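PDB 3KA7: oxidoreductase from Methanosarcina mazei, which binds flavin-adenine dinucleotide and is probably a flavin-dependent oxidoreductase of the amine oxidoreductase family, its substrate not being established. Local coordinates for residues 54-59 / 296-301; 188-193 / 314-319. All coordinates share one frame; numbering follows the deposited sequence.

Going from the N terminus, the chain leaves strand 47-50 and enters the loop 54-59, which lies against the flavin. The next of the four segments, 188-193, carries strand 189-191; then 296-301 brings strand 298-300, where interaction 1 closes a loop of 236 intervening residues. Interaction 2 closes later, when 314-319, following strand 307-311, returns to 188-193. The two closures cross, since their segments alternate along the chain. They also touch: Leu-57 N lies 2.9 Å from Gly-189 O, a probable hydrogen bond. The flavin-binding loop is thus bordered by the strand 189-191, while interaction 1 joins it to the seven-stranded mixed sheet and interaction 2 joins that strand to a connection between two strands of the same sheet.

Interaction 1. Residues 54-59 / 296-301; sequences FHMLPN and TGVLLT. With FAD (flavin-adenine dinucleotide), chain B.
The backbone N of Phe-54 donates to O4 of the FAD flavin ring over 3.2 Å, with an N-H...O angle of 153°. Two residues on, Met-56 O accepts from the flavin N3 at 2.9 Å, a weak bond because its angle is only 128°. His-55, between them, has left-handed backbone angles and turns the chain so that an amide and a carbonyl both face the same end of the flavin. Pro-58 completes this side, its CD resting 3.3 Å from FAD O2.

Phe-54 meets the flavin with its ring edge: CD2 lies 3.4 Å from FAD C6, which sits close to the plane of the phenyl ring. Trp-161 of helix 149-163 packs edge-to-face with the same ring.

While the carbonyl of Met-56, a selenomethionine in this crystal, serves the cofactor, its side chain runs toward the segment 296-301. It is extended through its first two torsions (chi1 -174°) and bends only at the last, which brings SE 3.6 Å from CG2 of Val-298 and swings the methyl CE to 3.5 Å from Thr-296 O. The Thr-296 carbonyl has its hydrogen bond from Ser-81 OG and the methyl merely packs against it; Thr-296 OG1 is bonded to Glu-82 N. The two side chains, Met-56 and Val-298, meet at a slant, and Val-298 also touches Trp-161. Strand 298-300 belongs to the mixed sheet, where it lies between strands 85-89 and 307-311.

The chemistry is divided: backbone polar groups match the donor and acceptor pattern of the flavin, whereas between 54-59 and 296-301 Met-56 makes only van der Waals contact; Phe-54 O bonds to Asn-311 ND2 on strand 307-311. The amide at O4 would probably draw electron density from the isoalloxazine and stabilise added electrons on it.

Interaction 2. Residues 188-193 / 314-319; sequences TGIPEG and TQADPE
An Asx turn at Asp-317 supplies the polar link to Gly-193: one carboxylate oxygen, OD2, accepts from Gly-193 N at 2.9 Å and 158°, met nearly head-on down the C-O bond, while the other, OD1, accepts from Glu-319 N at 3.0 Å. That second donor arrives from above the carboxylate plane, 44° out of it. With CG anti to the backbone N (chi1 -173°), the Asp-317 group is carried across to the 188-193 segment and its rotation is fixed by two backbone amides of different segments.

Strand 189-191 pairs antiparallel with strand 78-80, and the loop that follows strand 307-311 lies along it. There the apolar half of the contact forms: CD1 of Ile-190 presses on CB of Ala-316 at 3.4 Å, closer than usual for two carbons, and CB of Ile-190 lies 4.0 Å from the same Ala-316 CB.

Glu-192 adds a milder touch, its CG passing 4.1 Å from Asp-317 OD2, with the two carboxylate planes nearly perpendicular. Their like charges stay apart, and Glu-192 OE1 reaches Asn-77 through a weak hydrogen bond. At Gly-193, which has left-handed backbone angles, the carbonyl O accepts a hydrogen bond from Asn-41 ND2.

Interaction 1. Residues 54-59 / 296-301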
loop_
_atom_site.group_PDB
_atom_site.type_symbol
_atom_site.label_atom_id
_atom_site.label_comp_id
_atom_site.label_asym_id
_atom_site.label_seq_id
_atom_site.Cartn_x
_atom_site.Cartn_y
_atom_site.Cartn_z
ATOM N N PHE A 54 -2.696 1.360 6.905
ATOM C CA PHE A 54 -3.514 0.909 8.016
ATOM C C PHE A 54 -2.654 0.205 9.068
ATOM O O PHE A 54 -3.080 -0.797 9.644
ATOM C CB PHE A 54 -4.596 -0.051 7.507
ATOM C CG PHE A 54 -5.804 0.621 6.890
ATOM C CD1 PHE A 54 -7.081 0.281 7.318
ATOM C CD2 PHE A 54 -5.682 1.546 5.873
ATOM C CE1 PHE A 54 -8.211 0.866 6.742
ATOM C CE2 PHE A 54 -6.814 2.129 5.293
ATOM C CZ PHE A 54 -8.062 1.801 5.734
ATOM N N HIS A 55 -1.450 0.717 9.332
ATOM C CA HIS A 55 -0.608 0.117 10.394
ATOM C C HIS A 55 -0.379 -1.383 10.196
ATOM O O HIS A 55 -0.317 -2.155 11.167
ATOM C CB HIS A 55 -1.235 0.364 11.768
ATOM C CG HIS A 55 -1.166 1.796 12.214
ATOM N ND1 HIS A 55 -2.205 2.426 12.869
ATOM C CD2 HIS A 55 -0.181 2.716 12.099
ATOM C CE1 HIS A 55 -1.856 3.674 13.141
ATOM N NE2 HIS A 55 -0.636 3.873 12.682
HETATM N N MSE A 56 -0.241 -1.798 8.940
HETATM C CA MSE A 56 -0.184 -3.217 8.626
HETATM C C MSE A 56 0.735 -3.470 7.437
HETATM O O MSE A 56 0.755 -2.674 6.487
HETATM C CB MSE A 56 -1.610 -3.718 8.344
HETATM C CG MSE A 56 -1.749 -5.206 8.133
HETATM SE SE MSE A 56 -3.615 -5.705 8.015
HETATM C CE MSE A 56 -3.858 -6.167 9.904
ATOM N N LEU A 57 1.514 -4.553 7.508
ATOM C CA LEU A 57 2.348 -5.017 6.395
ATOM C C LEU A 57 1.656 -6.193 5.703
ATOM O O LEU A 57 1.226 -7.143 6.368
ATOM C CB LEU A 57 3.723 -5.481 6.891
ATOM C CG LEU A 57 4.606 -4.460 7.622
ATOM C CD1 LEU A 57 5.986 -5.052 7.932
ATOM C CD2 LEU A 57 4.745 -3.188 6.827
ATOM N N PRO A 58 1.541 -6.136 4.369
ATOM C CA PRO A 58 0.837 -7.180 3.626
ATOM C C PRO A 58 1.404 -8.589 3.860
ATOM O O PRO A 58 0.638 -9.571 3.910
ATOM C CB PRO A 58 1.027 -6.749 2.169
ATOM C CG PRO A 58 1.096 -5.262 2.253
ATOM C CD PRO A 58 1.918 -5.003 3.501
ATOM N N ASN A 59 2.722 -8.698 3.996
ATOM C CA ASN A 59 3.339 -10.001 4.250
ATOM C C ASN A 59 3.956 -10.110 5.645
ATOM O O ASN A 59 4.795 -10.987 5.899
ATOM C CB ASN A 59 4.380 -10.338 3.180
ATOM C CG ASN A 59 3.783 -10.508 1.793
ATOM O OD1 ASN A 59 4.092 -9.744 0.884
ATOM N ND2 ASN A 59 2.956 -11.540 1.610
ATOM N N THR A 296 -6.389 -9.829 15.003
ATOM C CA THR A 296 -5.304 -8.997 14.469
ATOM C C THR A 296 -5.118 -9.063 12.957
ATOM O O THR A 296 -4.099 -8.593 12.439
ATOM C CB THR A 296 -3.981 -9.392 15.093
ATOM O OG1 THR A 296 -3.791 -10.799 14.883
ATOM C CG2 THR A 296 -3.983 -9.084 16.598
ATOM N N GLY A 297 -6.077 -9.655 12.255
ATOM C CA GLY A 297 -6.015 -9.756 10.799
ATOM C C GLY A 297 -6.985 -8.772 10.159
ATOM O O GLY A 297 -7.305 -7.729 10.742
ATOM N N VAL A 298 -7.444 -9.090 8.957
ATOM C CA VAL A 298 -8.397 -8.236 8.264
ATOM C C VAL A 298 -9.768 -8.905 8.277
ATOM O O VAL A 298 -9.850 -10.131 8.279
ATOM C CB VAL A 298 -7.948 -8.002 6.807
ATOM C CG1 VAL A 298 -8.985 -7.185 6.040
ATOM C CG2 VAL A 298 -6.560 -7.316 6.780
ATOM N N LEU A 299 -10.829 -8.102 8.339
ATOM C CA LEU A 299 -12.186 -8.572 8.103
ATOM C C LEU A 299 -12.619 -8.061 6.735
ATOM O O LEU A 299 -12.897 -6.876 6.572
ATOM C CB LEU A 299 -13.149 -8.030 9.168
ATOM C CG LEU A 299 -14.640 -8.375 9.036
ATOM C CD1 LEU A 299 -14.836 -9.867 9.316
ATOM C CD2 LEU A 299 -15.499 -7.522 9.992
ATOM N N LEU A 300 -12.647 -8.939 5.744
ATOM C CA LEU A 300 -13.141 -8.545 4.427
ATOM C C LEU A 300 -14.665 -8.507 4.411
ATOM O O LEU A 300 -15.322 -9.342 5.038
ATOM C CB LEU A 300 -12.630 -9.507 3.347
ATOM C CG LEU A 300 -11.121 -9.436 3.107
ATOM C CD1 LEU A 300 -10.712 -10.494 2.081
ATOM C CD2 LEU A 300 -10.702 -8.028 2.652
ATOM N N THR A 301 -15.240 -7.534 3.700
ATOM C CA THR A 301 -16.687 -7.338 3.729
ATOM C C THR A 301 -17.254 -7.228 2.307
ATOM O O THR A 301 -17.533 -6.131 1.820
ATOM C CB THR A 301 -17.057 -6.066 4.529
ATOM O OG1 THR A 301 -16.373 -4.931 3.968
ATOM C CG2 THR A 301 -16.651 -6.199 6.014
HETATM P PA FAD B . 5.378 8.665 0.027
HETATM O O1A FAD B . 4.626 9.075 -1.212
HETATM O O2A FAD B . 4.544 8.225 1.207
HETATM O O5B FAD B . 6.328 9.873 0.489
HETATM C C5B FAD B . 6.754 10.841 -0.461
HETATM C C4B FAD B . 7.398 11.943 0.386
HETATM O O4B FAD B . 7.968 12.950 -0.426
HETATM C C3B FAD B . 6.359 12.615 1.288
HETATM O O3B FAD B . 6.776 12.565 2.644
HETATM C C2B FAD B . 6.304 14.054 0.769
HETATM O O2B FAD B . 6.041 15.002 1.786
HETATM C C1B FAD B . 7.682 14.226 0.141
HETATM N N9A FAD B . 7.753 15.213 -0.945
HETATM C C8A FAD B . 6.876 15.437 -1.986
HETATM N N7A FAD B . 7.402 16.414 -2.780
HETATM C C5A FAD B . 8.594 16.794 -2.242
HETATM C C6A FAD B . 9.532 17.747 -2.608
HETATM N N6A FAD B . 9.399 18.411 -3.753
HETATM N N1A FAD B . 10.666 17.903 -1.838
HETATM C C2A FAD B . 10.874 17.138 -0.709
HETATM N N3A FAD B . 9.938 16.194 -0.341
HETATM C C4A FAD B . 8.822 16.043 -1.101
HETATM N N1 FAD B . 0.409 0.030 2.409
HETATM C C2 FAD B . 0.617 -1.143 3.113
HETATM O O2 FAD B . 1.637 -1.814 2.904
HETATM N N3 FAD B . -0.338 -1.566 4.025
HETATM C C4 FAD B . -1.491 -0.830 4.236
HETATM O O4 FAD B . -2.343 -1.199 5.045
HETATM C C4X FAD B . -1.704 0.343 3.527
HETATM N N5 FAD B . -2.867 1.075 3.719
HETATM C C5X FAD B . -3.056 2.251 3.013
HETATM C C6 FAD B . -4.212 3.007 3.207
HETATM C C7 FAD B . -4.396 4.199 2.516
HETATM C C7M FAD B . -5.658 4.993 2.744
HETATM C C8 FAD B . -3.418 4.622 1.627
HETATM C C8M FAD B . -3.581 5.899 0.854
HETATM C C9 FAD B . -2.266 3.866 1.421
HETATM C C9A FAD B . -2.079 2.679 2.121
HETATM N N10 FAD B . -0.932 1.923 1.918
HETATM C C10 FAD B . -0.739 0.765 2.620
HETATM C "C1'" FAD B . 0.086 2.311 0.897
HETATM C "C2'" FAD B . 1.254 3.009 1.604
HETATM O "O2'" FAD B . 0.745 3.966 2.529
HETATM C "C3'" FAD B . 2.134 3.687 0.557
HETATM O "O3'" FAD B . 2.376 2.777 -0.510
HETATM C "C4'" FAD B . 3.488 4.180 1.057
HETATM O "O4'" FAD B . 3.377 4.922 2.255
HETATM C "C5'" FAD B . 4.044 5.102 -0.023
HETATM O "O5'" FAD B . 5.401 5.322 0.273
HETATM P P FAD B . 6.345 6.033 -0.788
HETATM O O1P FAD B . 7.723 5.426 -0.694
HETATM O O2P FAD B . 5.742 6.039 -2.178
HETATM O O3P FAD B . 6.502 7.560 -0.306
#

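Interaction 2. Residues 188-193 / 314-319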
loop_
_atom_site.group_PDB
_atom_site.type_symbol
_atom_site.label_atom_id
_atom_site.label_comp_id
_atom_site.label_asym_id
_atom_site.label_seq_id
_atom_site.Cartn_x
_atom_site.Cartn_y
_atom_site.Cartn_z
ATOM N N THR A 188 -0.494 -11.290 6.710
ATOM C CA THR A 188 -0.305 -9.931 7.193
ATOM C C THR A 188 0.330 -9.912 8.577
ATOM O O THR A 188 0.409 -10.935 9.272
ATOM C CB THR A 188 -1.647 -9.170 7.252
ATOM O OG1 THR A 188 -2.487 -9.763 8.250
ATOM C CG2 THR A 188 -2.364 -9.237 5.924
ATOM N N GLY A 189 0.785 -8.732 8.971
ATOM C CA GLY A 189 1.301 -8.526 10.310
ATOM C C GLY A 189 1.232 -7.062 10.692
ATOM O O GLY A 189 0.965 -6.212 9.849
ATOM N N ILE A 190 1.495 -6.768 11.962
ATOM C CA ILE A 190 1.391 -5.400 12.475
ATOM C C ILE A 190 2.666 -4.989 13.211
ATOM O O ILE A 190 3.095 -5.666 14.155
ATOM C CB ILE A 190 0.192 -5.252 13.448
ATOM C CG1 ILE A 190 -1.140 -5.491 12.726
ATOM C CG2 ILE A 190 0.204 -3.871 14.129
ATOM C CD1 ILE A 190 -2.269 -5.850 13.698
ATOM N N PRO A 191 3.286 -3.877 12.787
ATOM C CA PRO A 191 4.476 -3.403 13.489
ATOM C C PRO A 191 4.129 -2.781 14.851
ATOM O O PRO A 191 3.172 -2.015 14.964
ATOM C CB PRO A 191 5.025 -2.320 12.548
ATOM C CG PRO A 191 3.805 -1.794 11.853
ATOM C CD PRO A 191 2.890 -2.982 11.685
ATOM N N GLU A 192 4.919 -3.087 15.876
ATOM C CA GLU A 192 4.777 -2.395 17.151
ATOM C C GLU A 192 4.976 -0.895 16.935
ATOM O O GLU A 192 5.933 -0.486 16.282
ATOM C CB GLU A 192 5.814 -2.916 18.153
ATOM C CG GLU A 192 5.547 -2.489 19.585
ATOM C CD GLU A 192 6.578 -3.025 20.563
ATOM O OE1 GLU A 192 7.028 -4.181 20.397
ATOM O OE2 GLU A 192 6.932 -2.283 21.507
ATOM N N GLY A 193 4.087 -0.086 17.501
ATOM C CA GLY A 193 4.142 1.360 17.352
ATOM C C GLY A 193 3.406 1.833 16.108
ATOM O O GLY A 193 3.380 3.026 15.804
ATOM N N THR A 314 -5.340 -2.369 17.213
ATOM C CA THR A 314 -5.198 -2.303 18.667
ATOM C C THR A 314 -5.331 -3.705 19.276
ATOM O O THR A 314 -5.016 -3.921 20.457
ATOM C CB THR A 314 -6.207 -1.322 19.294
ATOM O OG1 THR A 314 -7.489 -1.478 18.658
ATOM C CG2 THR A 314 -5.734 0.104 19.087
ATOM N N GLN A 315 -5.804 -4.660 18.483
ATOM C CA GLN A 315 -5.756 -6.064 18.903
ATOM C C GLN A 315 -4.307 -6.513 19.096
ATOM O O GLN A 315 -4.018 -7.394 19.917
ATOM C CB GLN A 315 -6.477 -6.962 17.900
ATOM C CG GLN A 315 -7.983 -6.714 17.865
ATOM C CD GLN A 315 -8.692 -7.292 19.085
ATOM O OE1 GLN A 315 -8.130 -8.126 19.797
ATOM N NE2 GLN A 315 -9.925 -6.849 19.329
ATOM N N ALA A 316 -3.392 -5.886 18.361
ATOM C CA ALA A 316 -1.979 -6.228 18.413
ATOM C C ALA A 316 -1.201 -5.229 19.281
ATOM O O ALA A 316 -0.319 -5.620 20.048
ATOM C CB ALA A 316 -1.390 -6.287 16.990
ATOM N N ASP A 317 -1.530 -3.944 19.165
ATOM C CA ASP A 317 -0.836 -2.912 19.944
ATOM C C ASP A 317 -1.841 -1.966 20.569
ATOM O O ASP A 317 -2.300 -1.013 19.937
ATOM C CB ASP A 317 0.177 -2.145 19.096
ATOM C CG ASP A 317 1.030 -1.192 19.926
ATOM O OD1 ASP A 317 0.774 -1.058 21.151
ATOM O OD2 ASP A 317 1.963 -0.580 19.363
ATOM N N PRO A 318 -2.215 -2.248 21.820
ATOM C CA PRO A 318 -3.228 -1.459 22.499
ATOM C C PRO A 318 -2.790 -0.011 22.725
ATOM O O PRO A 318 -3.640 0.840 22.970
ATOM C CB PRO A 318 -3.414 -2.187 23.842
ATOM C CG PRO A 318 -2.852 -3.552 23.646
ATOM C CD PRO A 318 -1.798 -3.437 22.587
ATOM N N GLU A 319 -1.495 0.274 22.634
ATOM C CA GLU A 319 -1.012 1.641 22.885
ATOM C C GLU A 319 -1.430 2.621 21.790
ATOM O O GLU A 319 -1.224 3.829 21.917
ATOM C CB GLU A 319 0.517 1.685 23.052
ATOM C CG GLU A 319 1.090 0.743 24.116
ATOM C CD GLU A 319 0.639 1.078 25.524
ATOM O OE1 GLU A 319 0.535 2.280 25.859
ATOM O OE2 GLU A 319 0.395 0.131 26.305
#